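Local structure of ABC transporter substrate binding protein (Ribose) (Agrobacterium vitis, 4WUT) at residues I224-Q232 with D249-L259. The protein probably serves as the sugar-binding component of an ABC transporter, and holds beta-D-fucopyranose in its crystal structure. Numbering follows the deposited sequence.
Sequences IGMGRAIKQ and DLQEFVKDGTL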
ATOM      1  N   ILE A 224     -10.181  -6.238   3.202  1.00  8.57           N
ATOM      2  CA  ILE A 224     -11.214  -6.257   4.239  1.00  9.27           C
ATOM      3  C   ILE A 224     -12.593  -6.459   3.611  1.00 10.81           C
ATOM      4  O   ILE A 224     -13.383  -7.297   4.035  1.00  9.52           O
ATOM      5  CB  ILE A 224     -11.180  -4.984   5.082  1.00  8.84           C
ATOM      6  CG1 ILE A 224      -9.865  -4.936   5.878  1.00 11.25           C
ATOM      7  CG2 ILE A 224     -12.396  -4.951   6.027  1.00 11.40           C
ATOM      8  CD1 ILE A 224      -9.584  -3.674   6.597  1.00 13.89           C
ATOM      9  N   GLY A 225     -12.896  -5.706   2.567  1.00  9.84           N
ATOM     10  CA  GLY A 225     -14.170  -5.911   1.912  1.00 10.00           C
ATOM     11  C   GLY A 225     -14.308  -7.318   1.357  1.00 10.82           C
ATOM     12  O   GLY A 225     -15.380  -7.893   1.380  1.00 10.23           O
HETATM   13  N   MSE A 226     -13.223  -7.825   0.794  1.00  9.91           N
HETATM   14  CA  MSE A 226     -13.153  -9.184   0.268  1.00 10.26           C
HETATM   15  C   MSE A 226     -13.472 -10.201   1.360  1.00 10.59           C
HETATM   16  O   MSE A 226     -14.316 -11.073   1.176  1.00 10.27           O
HETATM   17  CB  MSE A 226     -11.749  -9.434  -0.277  1.00 11.26           C
HETATM   18  CG  MSE A 226     -11.553 -10.818  -0.837  1.00  9.84           C
HETATM   19 SE   MSE A 226      -9.702 -11.083  -1.356  1.00 18.18          SE
HETATM   20  CE  MSE A 226      -8.899 -11.184   0.411  1.00 13.56           C
ATOM     21  N   GLY A 227     -12.811 -10.080   2.502  1.00  8.95           N
ATOM     22  CA  GLY A 227     -13.034 -11.039   3.558  1.00  8.83           C
ATOM     23  C   GLY A 227     -14.467 -11.001   4.031  1.00 11.52           C
ATOM     24  O   GLY A 227     -15.097 -12.038   4.250  1.00 12.16           O
ATOM     25  N   ARG A 228     -15.009  -9.799   4.159  1.00 12.05           N
ATOM     26  CA  ARG A 228     -16.380  -9.666   4.642  1.00 12.06           C
ATOM     27  C   ARG A 228     -17.358 -10.282   3.648  1.00 11.64           C
ATOM     28  O   ARG A 228     -18.323 -10.930   4.051  1.00 12.08           O
ATOM     29  CB  ARG A 228     -16.719  -8.201   4.892  1.00 10.08           C
ATOM     30  CG  ARG A 228     -15.960  -7.607   6.034  1.00 12.35           C
ATOM     31  CD  ARG A 228     -16.400  -6.197   6.361  1.00 18.84           C
ATOM     32  NE  ARG A 228     -15.609  -5.673   7.466  1.00 20.09           N
ATOM     33  CZ  ARG A 228     -15.685  -4.430   7.921  1.00 24.89           C
ATOM     34  NH1 ARG A 228     -16.548  -3.581   7.378  1.00 30.23           N
ATOM     35  NH2 ARG A 228     -14.905  -4.044   8.924  1.00 25.15           N
ATOM     36  N   ALA A 229     -17.111 -10.089   2.356  1.00  8.96           N
ATOM     37  CA  ALA A 229     -17.934 -10.699   1.310  1.00  9.96           C
ATOM     38  C   ALA A 229     -17.909 -12.217   1.354  1.00  9.04           C
ATOM     39  O   ALA A 229     -18.944 -12.864   1.210  1.00 11.74           O
ATOM     40  CB  ALA A 229     -17.504 -10.212  -0.074  1.00 10.74           C
ATOM     41  N   ILE A 230     -16.711 -12.784   1.518  1.00 10.49           N
ATOM     42  CA  ILE A 230     -16.571 -14.229   1.590  1.00 10.68           C
ATOM     43  C   ILE A 230     -17.370 -14.798   2.771  1.00 11.92           C
ATOM     44  O   ILE A 230     -18.094 -15.788   2.650  1.00 11.45           O
ATOM     45  CB  ILE A 230     -15.088 -14.592   1.736  1.00 10.20           C
ATOM     46  CG1 ILE A 230     -14.328 -14.267   0.445  1.00 11.80           C
ATOM     47  CG2 ILE A 230     -14.919 -16.040   2.091  1.00 11.51           C
ATOM     48  CD1 ILE A 230     -12.848 -14.301   0.601  1.00 11.97           C
ATOM     49  N   LYS A 231     -17.249 -14.143   3.914  1.00 10.93           N
ATOM     50  CA  LYS A 231     -17.940 -14.586   5.111  1.00 15.40           C
ATOM     51  C   LYS A 231     -19.434 -14.511   4.889  1.00 13.49           C
ATOM     52  O   LYS A 231     -20.171 -15.447   5.194  1.00 15.93           O
ATOM     53  CB  LYS A 231     -17.538 -13.718   6.290  1.00 20.77           C
ATOM     54  CG  LYS A 231     -16.198 -14.066   6.872  1.00 24.70           C
ATOM     55  CD  LYS A 231     -15.959 -13.336   8.179  1.00 31.94           C
ATOM     56  CE  LYS A 231     -17.022 -13.656   9.186  1.00 35.39           C
ATOM     57  NZ  LYS A 231     -17.232 -15.127   9.337  1.00 42.15           N
ATOM     58  N   GLN A 232     -19.890 -13.377   4.359  1.00 14.58           N
ATOM     59  CA  GLN A 232     -21.324 -13.171   4.139  1.00 15.84           C
ATOM     60  C   GLN A 232     -21.924 -14.157   3.122  1.00 11.83           C
ATOM     61  O   GLN A 232     -23.106 -14.520   3.214  1.00 16.53           O
ATOM     62  CB  GLN A 232     -21.562 -11.736   3.690  1.00 18.91           C
ATOM     63  CG  GLN A 232     -21.398 -10.745   4.835  1.00 29.70           C
ATOM     64  CD  GLN A 232     -21.608  -9.281   4.442  1.00 34.73           C
ATOM     65  OE1 GLN A 232     -22.264  -8.961   3.437  1.00 32.94           O
ATOM     66  NE2 GLN A 232     -21.047  -8.384   5.246  1.00 33.72           N
ATOM     67  N   ASP A 249      -8.819  -6.083  11.500  1.00 17.23           N
ATOM     68  CA  ASP A 249      -9.751  -6.911  10.730  1.00 15.21           C
ATOM     69  C   ASP A 249      -9.007  -8.026   9.992  1.00 15.73           C
ATOM     70  O   ASP A 249      -9.464  -9.155   9.915  1.00 13.68           O
ATOM     71  CB  ASP A 249     -10.506  -6.095   9.680  1.00 15.29           C
ATOM     72  CG  ASP A 249     -11.318  -4.968  10.270  1.00 23.88           C
ATOM     73  OD1 ASP A 249     -12.477  -5.209  10.626  1.00 28.13           O
ATOM     74  OD2 ASP A 249     -10.809  -3.831  10.347  1.00 28.29           O
ATOM     75  N   LEU A 250      -7.893  -7.680   9.372  1.00 13.44           N
ATOM     76  CA  LEU A 250      -7.131  -8.651   8.602  1.00 12.85           C
ATOM     77  C   LEU A 250      -6.468  -9.693   9.511  1.00 13.13           C
ATOM     78  O   LEU A 250      -6.446 -10.885   9.184  1.00 13.35           O
ATOM     79  CB  LEU A 250      -6.120  -7.933   7.704  1.00 12.96           C
ATOM     80  CG  LEU A 250      -6.806  -7.073   6.631  1.00 12.25           C
ATOM     81  CD1 LEU A 250      -5.827  -6.129   5.950  1.00 15.19           C
ATOM     82  CD2 LEU A 250      -7.461  -7.983   5.624  1.00 13.78           C
ATOM     83  N   GLN A 251      -5.983  -9.263  10.665  1.00 13.76           N
ATOM     84  CA  GLN A 251      -5.449 -10.208  11.642  1.00 14.28           C
ATOM     85  C   GLN A 251      -6.530 -11.217  12.022  1.00 17.29           C
ATOM     86  O   GLN A 251      -6.271 -12.422  12.106  1.00 15.34           O
ATOM     87  CB  GLN A 251      -4.959  -9.485  12.891  1.00 15.91           C
ATOM     88  CG  GLN A 251      -3.678  -8.740  12.692  1.00 15.31           C
ATOM     89  CD  GLN A 251      -3.312  -7.885  13.894  1.00 15.99           C
ATOM     90  OE1 GLN A 251      -3.214  -8.383  15.026  1.00 18.07           O
ATOM     91  NE2 GLN A 251      -3.126  -6.578  13.658  1.00 16.03           N
ATOM     92  N   GLU A 252      -7.744 -10.719  12.240  1.00 14.70           N
ATOM     93  CA  GLU A 252      -8.846 -11.602  12.637  1.00 15.37           C
ATOM     94  C   GLU A 252      -9.238 -12.591  11.541  1.00 15.43           C
ATOM     95  O   GLU A 252      -9.544 -13.766  11.852  1.00 15.87           O
ATOM     96  CB  GLU A 252     -10.062 -10.798  13.098  1.00 22.26           C
ATOM     97  CG  GLU A 252      -9.843 -10.133  14.447  1.00 29.13           C
ATOM     98  CD  GLU A 252      -9.324 -11.117  15.497  1.00 37.50           C
ATOM     99  OE1 GLU A 252     -10.133 -11.917  16.026  1.00 39.13           O
ATOM    100  OE2 GLU A 252      -8.095 -11.109  15.774  1.00 46.39           O
ATOM    101  N   PHE A 253      -9.185 -12.134  10.284  1.00 13.39           N
ATOM    102  CA  PHE A 253      -9.485 -12.985   9.135  1.00 14.15           C
ATOM    103  C   PHE A 253      -8.447 -14.100   8.929  1.00 14.40           C
ATOM    104  O   PHE A 253      -8.806 -15.184   8.470  1.00 16.79           O
ATOM    105  CB  PHE A 253      -9.592 -12.168   7.859  1.00 15.42           C
ATOM    106  CG  PHE A 253     -10.897 -11.447   7.694  1.00 15.62           C
ATOM    107  CD1 PHE A 253     -12.085 -12.005   8.110  1.00 20.45           C
ATOM    108  CD2 PHE A 253     -10.930 -10.209   7.088  1.00 17.72           C
ATOM    109  CE1 PHE A 253     -13.284 -11.335   7.933  1.00 20.34           C
ATOM    110  CE2 PHE A 253     -12.133  -9.541   6.916  1.00 15.08           C
ATOM    111  CZ  PHE A 253     -13.302 -10.107   7.336  1.00 18.20           C
ATOM    112  N   VAL A 254      -7.173 -13.829   9.219  1.00 14.78           N
ATOM    113  CA  VAL A 254      -6.167 -14.879   9.205  1.00 13.76           C
ATOM    114  C   VAL A 254      -6.461 -15.879  10.341  1.00 17.23           C
ATOM    115  O   VAL A 254      -6.522 -17.094  10.137  1.00 16.53           O
ATOM    116  CB  VAL A 254      -4.738 -14.325   9.368  1.00 13.85           C
ATOM    117  CG1 VAL A 254      -3.750 -15.449   9.591  1.00 18.93           C
ATOM    118  CG2 VAL A 254      -4.369 -13.529   8.140  1.00 16.34           C
ATOM    119  N   LYS A 255      -6.674 -15.356  11.535  1.00 16.07           N
ATOM    120  CA  LYS A 255      -6.911 -16.215  12.688  1.00 17.81           C
ATOM    121  C   LYS A 255      -8.156 -17.087  12.537  1.00 20.88           C
ATOM    122  O   LYS A 255      -8.176 -18.226  13.019  1.00 23.91           O
ATOM    123  CB  LYS A 255      -7.033 -15.362  13.943  1.00 18.35           C
ATOM    124  CG  LYS A 255      -5.710 -14.791  14.431  1.00 22.52           C
ATOM    125  CD  LYS A 255      -5.915 -13.973  15.702  1.00 30.81           C
ATOM    126  CE  LYS A 255      -4.646 -13.261  16.143  1.00 36.53           C
ATOM    127  NZ  LYS A 255      -3.529 -14.216  16.406  1.00 41.09           N
ATOM    128  N   ASP A 256      -9.198 -16.573  11.888  1.00 18.85           N
ATOM    129  CA  ASP A 256     -10.438 -17.339  11.779  1.00 17.26           C
ATOM    130  C   ASP A 256     -10.534 -18.168  10.501  1.00 19.38           C
ATOM    131  O   ASP A 256     -11.532 -18.867  10.278  1.00 22.49           O
ATOM    132  CB  ASP A 256     -11.687 -16.466  12.013  1.00 23.63           C
ATOM    133  CG  ASP A 256     -12.039 -15.569  10.846  1.00 23.24           C
ATOM    134  OD1 ASP A 256     -11.500 -15.746   9.728  1.00 20.44           O
ATOM    135  OD2 ASP A 256     -12.899 -14.677  11.050  1.00 26.14           O
ATOM    136  N   GLY A 257      -9.477 -18.127   9.689  1.00 17.88           N
ATOM    137  CA  GLY A 257      -9.388 -18.957   8.497  1.00 17.36           C
ATOM    138  C   GLY A 257     -10.038 -18.410   7.237  1.00 17.35           C
ATOM    139  O   GLY A 257     -10.054 -19.070   6.198  1.00 23.19           O
ATOM    140  N   THR A 258     -10.571 -17.200   7.309  1.00 15.73           N
ATOM    141  CA  THR A 258     -11.145 -16.576   6.121  1.00 16.79           C
ATOM    142  C   THR A 258     -10.069 -16.271   5.079  1.00 18.70           C
ATOM    143  O   THR A 258     -10.254 -16.503   3.881  1.00 17.03           O
ATOM    144  CB  THR A 258     -11.891 -15.287   6.495  1.00 16.89           C
ATOM    145  OG1 THR A 258     -12.896 -15.608   7.455  1.00 19.91           O
ATOM    146  CG2 THR A 258     -12.556 -14.658   5.276  1.00 16.99           C
ATOM    147  N   LEU A 259      -8.954 -15.720   5.543  1.00 14.31           N
ATOM    148  CA  LEU A 259      -7.785 -15.490   4.702  1.00 14.59           C
ATOM    149  C   LEU A 259      -6.671 -16.457   5.090  1.00 17.02           C
ATOM    150  O   LEU A 259      -6.357 -16.615   6.267  1.00 19.54           O
ATOM    151  CB  LEU A 259      -7.282 -14.052   4.856  1.00 16.16           C
ATOM    152  CG  LEU A 259      -7.874 -12.983   3.928  1.00 17.59           C
ATOM    153  CD1 LEU A 259      -9.391 -12.881   4.022  1.00 16.59           C
ATOM    154  CD2 LEU A 259      -7.222 -11.663   4.272  1.00 22.49           C
TER
HETATM  155  O   HOH W   1     -13.983  -7.420   9.363  1.00 25.11           O
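Phe253 has CG anti to its own carbonyl carbon (chi1 -79°), which carries the ring across to helix 220-232. There it sits as a knob among Ile224, Gly227, Arg228 and Lys231. Gly227 CA lies over one ring face in a CH-pi contact, 4.1 Å from the centroid of the Phe253 ring. With no side chain at Gly227, the ring lies close to the helix backbone, and Phe253 CZ is 3.6 Å from Gly227 C. At the ring edge Lys231 CD comes to 3.3 Å from Phe253 CE1.

The Arg228 chain is extended from CG to NE (chi3 -179°) and delivers its guanidinium to Asp249. Arg228 NH2 donates to Asp249 OD1 at 3.2 Å, within a salt bridge. OD1 lies in the guanidinium plane but is met from above the carboxylate plane. A water accepts from Arg228 NE and donates to the same OD1, making a second link. Nearby, Ile224 CG1 packs on Leu250 CG at 3.8 Å.

At the far end Asp256 OD1 accepts from Thr258 N, making an Asx turn, and from Thr258 OG1 at 2.7 Å. Thr258 CG2 rests 3.8 Å from Gly227 O. Leu259 CD1 meets the selenomethionine methyl, Met226 CE.

Gly257, with positive phi, closes the second helix in a Schellman motif. Segments 224-232 and 249-255 cross at 42°. Their helices follow neighbouring parallel strands, 214-217 and 240-244. Such successive strand-helix units are typical of a Rossmann-like lobe of a periplasmic sugar-binding protein.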